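N5-carboxyaminoimidazole ribonucleotide synthetase (Bacillus anthracis, PDB 3QFF) probably catalyses the ATP- and bicarbonate-dependent carboxylation of 5-aminoimidazole ribonucleotide to its N5-carboxyamino form, a step of purine biosynthesis. Local coordinates at residues 29-34 against 52-57; 318-323 against 352-357. All blocks are in the same frame, centred on the assembly; numbering follows the deposited sequence.

Interaction 1 of 2, residues 29-34 against 52-57; sequences MALAAK and AQVADI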
ATOM      1  N   MET A  29       1.815  -9.277   3.355  1.00 20.61           N
ATOM      2  CA  MET A  29       0.446  -9.821   3.188  1.00 21.11           C
ATOM      3  C   MET A  29      -0.475  -9.093   4.176  1.00 20.55           C
ATOM      4  O   MET A  29      -1.607  -8.707   3.854  1.00 19.39           O
ATOM      5  CB  MET A  29       0.401 -11.321   3.548  1.00 21.28           C
ATOM      6  CG  MET A  29       0.915 -12.321   2.505  1.00 25.12           C
ATOM      7  SD  MET A  29       0.775 -14.015   3.200  1.00 31.92           S
ATOM      8  CE  MET A  29       1.648 -15.002   1.982  1.00 30.77           C
ATOM      9  N   ALA A  30       0.015  -8.952   5.401  1.00 20.56           N
ATOM     10  CA  ALA A  30      -0.788  -8.415   6.495  1.00 20.47           C
ATOM     11  C   ALA A  30      -1.103  -6.933   6.300  1.00 20.98           C
ATOM     12  O   ALA A  30      -2.207  -6.483   6.622  1.00 20.92           O
ATOM     13  CB  ALA A  30      -0.090  -8.661   7.831  1.00 19.74           C
ATOM     14  N   LEU A  31      -0.141  -6.184   5.760  1.00 21.71           N
ATOM     15  CA  LEU A  31      -0.365  -4.771   5.416  1.00 22.47           C
ATOM     16  C   LEU A  31      -1.424  -4.603   4.329  1.00 22.60           C
ATOM     17  O   LEU A  31      -2.286  -3.720   4.420  1.00 22.63           O
ATOM     18  CB  LEU A  31       0.950  -4.081   5.025  1.00 22.83           C
ATOM     19  CG  LEU A  31       1.872  -3.794   6.238  1.00 24.58           C
ATOM     20  CD1 LEU A  31       3.294  -3.511   5.799  1.00 26.19           C
ATOM     21  CD2 LEU A  31       1.344  -2.616   7.059  1.00 24.50           C
ATOM     22  N   ALA A  32      -1.375  -5.478   3.326  1.00 22.40           N
ATOM     23  CA  ALA A  32      -2.358  -5.497   2.237  1.00 22.68           C
ATOM     24  C   ALA A  32      -3.748  -5.833   2.784  1.00 22.56           C
ATOM     25  O   ALA A  32      -4.761  -5.237   2.386  1.00 22.39           O
ATOM     26  CB  ALA A  32      -1.934  -6.550   1.179  1.00 22.98           C
ATOM     27  N   ALA A  33      -3.799  -6.808   3.692  1.00 22.12           N
ATOM     28  CA  ALA A  33      -5.080  -7.279   4.233  1.00 22.94           C
ATOM     29  C   ALA A  33      -5.729  -6.197   5.101  1.00 22.95           C
ATOM     30  O   ALA A  33      -6.947  -6.048   5.118  1.00 22.74           O
ATOM     31  CB  ALA A  33      -4.869  -8.554   5.041  1.00 22.54           C
ATOM     32  N   LYS A  34      -4.888  -5.462   5.824  1.00 23.78           N
ATOM     33  CA  LYS A  34      -5.336  -4.411   6.736  1.00 25.46           C
ATOM     34  C   LYS A  34      -6.007  -3.260   5.966  1.00 25.85           C
ATOM     35  O   LYS A  34      -6.982  -2.684   6.444  1.00 25.11           O
ATOM     36  CB  LYS A  34      -4.150  -3.916   7.563  1.00 26.26           C
ATOM     37  CG  LYS A  34      -4.381  -3.898   9.075  1.00 30.87           C
ATOM     38  CD  LYS A  34      -4.132  -5.253   9.699  1.00 35.73           C
ATOM     39  CE  LYS A  34      -3.998  -5.146  11.219  1.00 36.34           C
ATOM     40  NZ  LYS A  34      -5.317  -5.031  11.906  1.00 37.78           N
ATOM     41  N   ALA A  52       4.240  -9.815  13.117  1.00 26.24           N
ATOM     42  CA  ALA A  52       3.633  -9.490  14.419  1.00 27.23           C
ATOM     43  C   ALA A  52       3.542  -7.986  14.679  1.00 27.58           C
ATOM     44  O   ALA A  52       2.662  -7.528  15.410  1.00 27.77           O
ATOM     45  CB  ALA A  52       4.405 -10.183  15.575  1.00 26.51           C
ATOM     46  N   GLN A  53       4.470  -7.226  14.103  1.00 28.39           N
ATOM     47  CA  GLN A  53       4.468  -5.767  14.243  1.00 29.41           C
ATOM     48  C   GLN A  53       3.257  -5.111  13.582  1.00 29.98           C
ATOM     49  O   GLN A  53       2.995  -3.929  13.797  1.00 29.91           O
ATOM     50  CB  GLN A  53       5.750  -5.179  13.673  1.00 29.37           C
ATOM     51  CG  GLN A  53       6.969  -5.453  14.534  1.00 30.05           C
ATOM     52  CD  GLN A  53       8.252  -5.201  13.798  1.00 29.51           C
ATOM     53  OE1 GLN A  53       8.351  -4.265  12.996  1.00 31.20           O
ATOM     54  NE2 GLN A  53       9.249  -6.041  14.048  1.00 28.10           N
ATOM     55  N   VAL A  54       2.539  -5.881  12.769  1.00 29.99           N
ATOM     56  CA  VAL A  54       1.326  -5.404  12.125  1.00 30.72           C
ATOM     57  C   VAL A  54       0.121  -6.286  12.466  1.00 30.92           C
ATOM     58  O   VAL A  54      -0.975  -6.018  12.017  1.00 32.42           O
ATOM     59  CB  VAL A  54       1.499  -5.226  10.575  1.00 30.89           C
ATOM     60  CG1 VAL A  54       2.658  -4.285  10.257  1.00 31.58           C
ATOM     61  CG2 VAL A  54       1.735  -6.540   9.888  1.00 31.92           C
ATOM     62  N   ALA A  55       0.312  -7.316  13.287  1.00 30.54           N
ATOM     63  CA  ALA A  55      -0.773  -8.260  13.575  1.00 29.92           C
ATOM     64  C   ALA A  55      -1.595  -7.851  14.791  1.00 30.03           C
ATOM     65  O   ALA A  55      -1.093  -7.149  15.672  1.00 29.92           O
ATOM     66  CB  ALA A  55      -0.218  -9.672  13.765  1.00 29.70           C
ATOM     67  N   ASP A  56      -2.856  -8.284  14.822  1.00 29.64           N
ATOM     68  CA  ASP A  56      -3.739  -8.050  15.966  1.00 29.73           C
ATOM     69  C   ASP A  56      -3.459  -9.105  17.038  1.00 29.72           C
ATOM     70  O   ASP A  56      -3.497  -8.820  18.246  1.00 29.01           O
ATOM     71  CB  ASP A  56      -5.219  -8.108  15.562  1.00 30.01           C
ATOM     72  CG  ASP A  56      -5.589  -7.082  14.490  1.00 31.08           C
ATOM     73  OD1 ASP A  56      -6.116  -6.009  14.849  1.00 33.44           O
ATOM     74  OD2 ASP A  56      -5.356  -7.343  13.286  1.00 29.85           O
ATOM     75  N   ILE A  57      -3.176 -10.326  16.589  1.00 29.20           N
ATOM     76  CA  ILE A  57      -2.863 -11.446  17.484  1.00 29.79           C
ATOM     77  C   ILE A  57      -1.523 -12.096  17.102  1.00 29.52           C
ATOM     78  O   ILE A  57      -1.267 -12.350  15.921  1.00 28.63           O
ATOM     79  CB  ILE A  57      -3.997 -12.499  17.468  1.00 29.53           C
ATOM     80  CG1 ILE A  57      -5.320 -11.847  17.878  1.00 31.58           C
ATOM     81  CG2 ILE A  57      -3.668 -13.692  18.377  1.00 30.72           C
ATOM     82  CD1 ILE A  57      -6.533 -12.742  17.719  1.00 32.76           C
TER
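K34 reaches out from helix 24-35 to D56 in the facing loop, and its NZ meets D56 OD2 at 2.7 Å in a salt bridge. The oxygen is approached on its syn side, 19° out of the carboxylate plane. The lysine chain is bent at chi2 (83°) and again at chi4 (79°), which steers CE past the carbonyl of V54, 3.2 Å from V54 O, and turns NZ onto the carboxylate. That carbonyl oxygen is buried here with no polar partner in the model. D56 OD2 also accepts from the backbone N of I40, so two donors, one from the helix and one from strand 39-44, grip one carboxylate oxygen and hold the group in place.

V54 splits its two methyls over successive helix residues. CG2 presses on A30 CB at 3.5 Å, a tight carbon pair, while CG1 lies 3.8 Å from L31 CD2. The leucine and valine side chains cross at about a right angle. L31 and K34 also pack on L31 of the second subunit, and V54 on its K34. Helix 24-35 is thereby pinned to the loop leading into strand 57-60, outermost in the chain's parallel sheet, in the Rossmann-like preATP-grasp domain.

Interaction 2 of 2, residues 318-323 against 352-357; sequences MVNILG and QRKMGH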
ATOM      1  N   MET A 318      13.540  -3.361  -8.932  1.00 21.79           N
ATOM      2  CA  MET A 318      13.574  -3.657  -7.519  1.00 21.96           C
ATOM      3  C   MET A 318      15.004  -4.014  -7.150  1.00 22.30           C
ATOM      4  O   MET A 318      15.649  -4.795  -7.868  1.00 22.46           O
ATOM      5  CB  MET A 318      12.657  -4.828  -7.164  1.00 21.97           C
ATOM      6  CG  MET A 318      12.611  -5.047  -5.650  1.00 23.08           C
ATOM      7  SD  MET A 318      12.663  -6.744  -5.109  1.00 30.00           S
ATOM      8  CE  MET A 318      14.315  -7.271  -5.606  1.00 27.90           C
ATOM      9  N   VAL A 319      15.514  -3.416  -6.072  1.00 22.09           N
ATOM     10  CA  VAL A 319      16.819  -3.813  -5.541  1.00 22.49           C
ATOM     11  C   VAL A 319      16.683  -4.311  -4.116  1.00 22.47           C
ATOM     12  O   VAL A 319      16.074  -3.648  -3.276  1.00 22.55           O
ATOM     13  CB  VAL A 319      17.860  -2.663  -5.569  1.00 22.52           C
ATOM     14  CG1 VAL A 319      19.279  -3.253  -5.459  1.00 22.94           C
ATOM     15  CG2 VAL A 319      17.748  -1.874  -6.837  1.00 23.66           C
ATOM     16  N   ASN A 320      17.243  -5.482  -3.833  1.00 22.85           N
ATOM     17  CA  ASN A 320      17.228  -6.007  -2.473  1.00 23.75           C
ATOM     18  C   ASN A 320      18.162  -5.262  -1.525  1.00 23.77           C
ATOM     19  O   ASN A 320      19.268  -4.888  -1.920  1.00 22.91           O
ATOM     20  CB  ASN A 320      17.609  -7.502  -2.456  1.00 23.84           C
ATOM     21  CG  ASN A 320      16.402  -8.420  -2.383  1.00 24.98           C
ATOM     22  OD1 ASN A 320      15.262  -7.982  -2.201  1.00 24.37           O
ATOM     23  ND2 ASN A 320      16.656  -9.716  -2.503  1.00 26.96           N
ATOM     24  N   ILE A 321      17.700  -5.082  -0.282  1.00 24.28           N
ATOM     25  CA  ILE A 321      18.493  -4.510   0.810  1.00 25.24           C
ATOM     26  C   ILE A 321      18.828  -5.595   1.833  1.00 25.66           C
ATOM     27  O   ILE A 321      17.995  -6.009   2.639  1.00 25.82           O
ATOM     28  CB  ILE A 321      17.795  -3.289   1.480  1.00 25.23           C
ATOM     29  CG1 ILE A 321      17.464  -2.229   0.423  1.00 24.56           C
ATOM     30  CG2 ILE A 321      18.657  -2.689   2.634  1.00 25.68           C
ATOM     31  CD1 ILE A 321      16.367  -1.266   0.841  1.00 26.15           C
ATOM     32  N   LEU A 322      20.072  -6.058   1.778  1.00 26.54           N
ATOM     33  CA  LEU A 322      20.570  -7.057   2.729  1.00 27.69           C
ATOM     34  C   LEU A 322      21.143  -6.353   3.956  1.00 28.47           C
ATOM     35  O   LEU A 322      21.272  -5.131   3.961  1.00 29.08           O
ATOM     36  CB  LEU A 322      21.620  -7.961   2.064  1.00 27.51           C
ATOM     37  CG  LEU A 322      21.261  -8.573   0.689  1.00 27.77           C
ATOM     38  CD1 LEU A 322      22.390  -9.513   0.201  1.00 27.45           C
ATOM     39  CD2 LEU A 322      19.942  -9.330   0.763  1.00 27.54           C
ATOM     40  N   GLY A 323      21.450  -7.119   5.001  1.00 29.23           N
ATOM     41  CA  GLY A 323      22.124  -6.591   6.189  1.00 30.75           C
ATOM     42  C   GLY A 323      23.342  -5.743   5.846  1.00 31.35           C
ATOM     43  O   GLY A 323      23.520  -4.666   6.410  1.00 30.91           O
ATOM     44  N   GLN A 352      23.606 -11.314   5.195  1.00 37.21           N
ATOM     45  CA  GLN A 352      22.837 -11.813   4.056  1.00 36.91           C
ATOM     46  C   GLN A 352      21.334 -11.867   4.327  1.00 35.64           C
ATOM     47  O   GLN A 352      20.560 -12.361   3.504  1.00 35.72           O
ATOM     48  CB  GLN A 352      23.375 -13.172   3.597  1.00 37.25           C
ATOM     49  CG  GLN A 352      24.721 -13.074   2.876  1.00 39.65           C
ATOM     50  CD  GLN A 352      25.118 -14.368   2.179  1.00 43.58           C
ATOM     51  OE1 GLN A 352      25.061 -15.451   2.765  1.00 44.26           O
ATOM     52  NE2 GLN A 352      25.546 -14.256   0.925  1.00 45.34           N
ATOM     53  N   ARG A 353      20.928 -11.341   5.477  1.00 34.11           N
ATOM     54  CA  ARG A 353      19.521 -11.283   5.842  1.00 32.93           C
ATOM     55  C   ARG A 353      18.874 -10.177   5.007  1.00 31.39           C
ATOM     56  O   ARG A 353      19.463  -9.113   4.807  1.00 30.51           O
ATOM     57  CB  ARG A 353      19.384 -11.008   7.339  1.00 33.12           C
ATOM     58  CG  ARG A 353      17.965 -10.917   7.867  1.00 35.37           C
ATOM     59  CD  ARG A 353      17.972 -10.936   9.393  1.00 39.48           C
ATOM     60  NE  ARG A 353      18.066 -12.300   9.902  1.00 43.21           N
ATOM     61  CZ  ARG A 353      18.352 -12.629  11.161  1.00 46.03           C
ATOM     62  NH1 ARG A 353      18.591 -11.689  12.071  1.00 46.78           N
ATOM     63  NH2 ARG A 353      18.400 -13.908  11.509  1.00 46.51           N
ATOM     64  N   LYS A 354      17.680 -10.458   4.503  1.00 29.68           N
ATOM     65  CA  LYS A 354      16.918  -9.501   3.718  1.00 28.47           C
ATOM     66  C   LYS A 354      16.244  -8.531   4.671  1.00 27.35           C
ATOM     67  O   LYS A 354      15.397  -8.933   5.463  1.00 27.49           O
ATOM     68  CB  LYS A 354      15.896 -10.238   2.832  1.00 28.62           C
ATOM     69  CG  LYS A 354      16.548 -10.979   1.654  1.00 28.56           C
ATOM     70  CD  LYS A 354      15.575 -11.937   0.970  1.00 29.69           C
ATOM     71  CE  LYS A 354      16.317 -12.808  -0.079  1.00 30.55           C
ATOM     72  NZ  LYS A 354      15.362 -13.735  -0.752  1.00 29.08           N
ATOM     73  N   MET A 355      16.645  -7.261   4.611  1.00 27.08           N
ATOM     74  CA  MET A 355      16.166  -6.230   5.557  1.00 26.59           C
ATOM     75  C   MET A 355      15.074  -5.360   4.938  1.00 25.89           C
ATOM     76  O   MET A 355      14.281  -4.763   5.656  1.00 25.35           O
ATOM     77  CB  MET A 355      17.326  -5.325   6.026  1.00 26.97           C
ATOM     78  CG  MET A 355      18.542  -6.104   6.595  1.00 27.81           C
ATOM     79  SD  MET A 355      18.153  -7.115   8.031  1.00 32.58           S
ATOM     80  CE  MET A 355      17.789  -5.845   9.253  1.00 29.72           C
ATOM     81  N   GLY A 356      15.075  -5.275   3.610  1.00 24.75           N
ATOM     82  CA  GLY A 356      14.079  -4.522   2.864  1.00 23.70           C
ATOM     83  C   GLY A 356      14.297  -4.651   1.376  1.00 23.08           C
ATOM     84  O   GLY A 356      15.046  -5.539   0.907  1.00 22.99           O
ATOM     85  N   HIS A 357      13.640  -3.767   0.630  1.00 22.57           N
ATOM     86  CA  HIS A 357      13.892  -3.590  -0.799  1.00 21.88           C
ATOM     87  C   HIS A 357      13.548  -2.157  -1.205  1.00 22.41           C
ATOM     88  O   HIS A 357      12.791  -1.463  -0.511  1.00 22.43           O
ATOM     89  CB  HIS A 357      13.098  -4.611  -1.643  1.00 21.63           C
ATOM     90  CG  HIS A 357      11.610  -4.439  -1.565  1.00 20.27           C
ATOM     91  ND1 HIS A 357      10.841  -5.058  -0.602  1.00 18.93           N
ATOM     92  CD2 HIS A 357      10.750  -3.747  -2.349  1.00 18.22           C
ATOM     93  CE1 HIS A 357       9.572  -4.739  -0.787  1.00 17.65           C
ATOM     94  NE2 HIS A 357       9.489  -3.944  -1.838  1.00 17.48           N
TER
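L322 and K354 run alongside each other in the same direction on one face of an antiparallel strand pair, with L322 CD2 3.9 Å from K354 CG. K354 meets the leucine with its CG and runs on extended beyond it. Further along this face H357 and M318 cross at about a right angle. The first torsion of H357 (chi1 65°) sets CG between the backbone N and the carbonyl carbon, and M318 SD sits 4.9 Å from the centroid of the H357 ring, oblique to it. The imidazole is held from outside the pair: ND1 bonds to Y344 OH, and the rings of H342 and H284 stack on it.

The other face carries I321, whose CD1 reaches along the partner strand to within 3.6 Å of H357 C. G356 stands opposite I321 and has no side chain to meet it. M355 brings its CG 3.7 Å from L322 C, and its bent chain then leads the sulfur away from the first strand.

I321 O accepts from both M355 N, at 2.7 Å and almost in line with the C=O bond, and G356 N, at 3.2 Å in the carbonyl plane. In return, I321 N bonds to G356 O from above the carbonyl plane. Beyond the bulge G323 N bonds to R353 O at 2.8 Å, with the angle at the hydrogen down to 134°. Two residues facing one make this a classic beta bulge, here between strands 316-322 and 354-361 in the C-terminal domain of the enzyme.

From the N terminus, interaction 1 closes first: the chain leaves helix 24-35, passes through strand 39-44, and returns in the loop before strand 57-60, a short loop with 17 residues between the segments. The ATP-grasp domain follows before interaction 2 opens at strand 316-322. That contact closes over 28 residues, including helix 323-331 and strand 339-343, when strand 354-361 pairs back. The two are in series and neither nest nor cross. The centres of interactions 1 and 2 lie about 20 Å apart, and the nearest atoms of interactions 1 and 2 about 9 Å apart. Interaction 1 ties helix to loop beside the subunit interface, while interaction 2 joins neighbouring strands of the large antiparallel sheet.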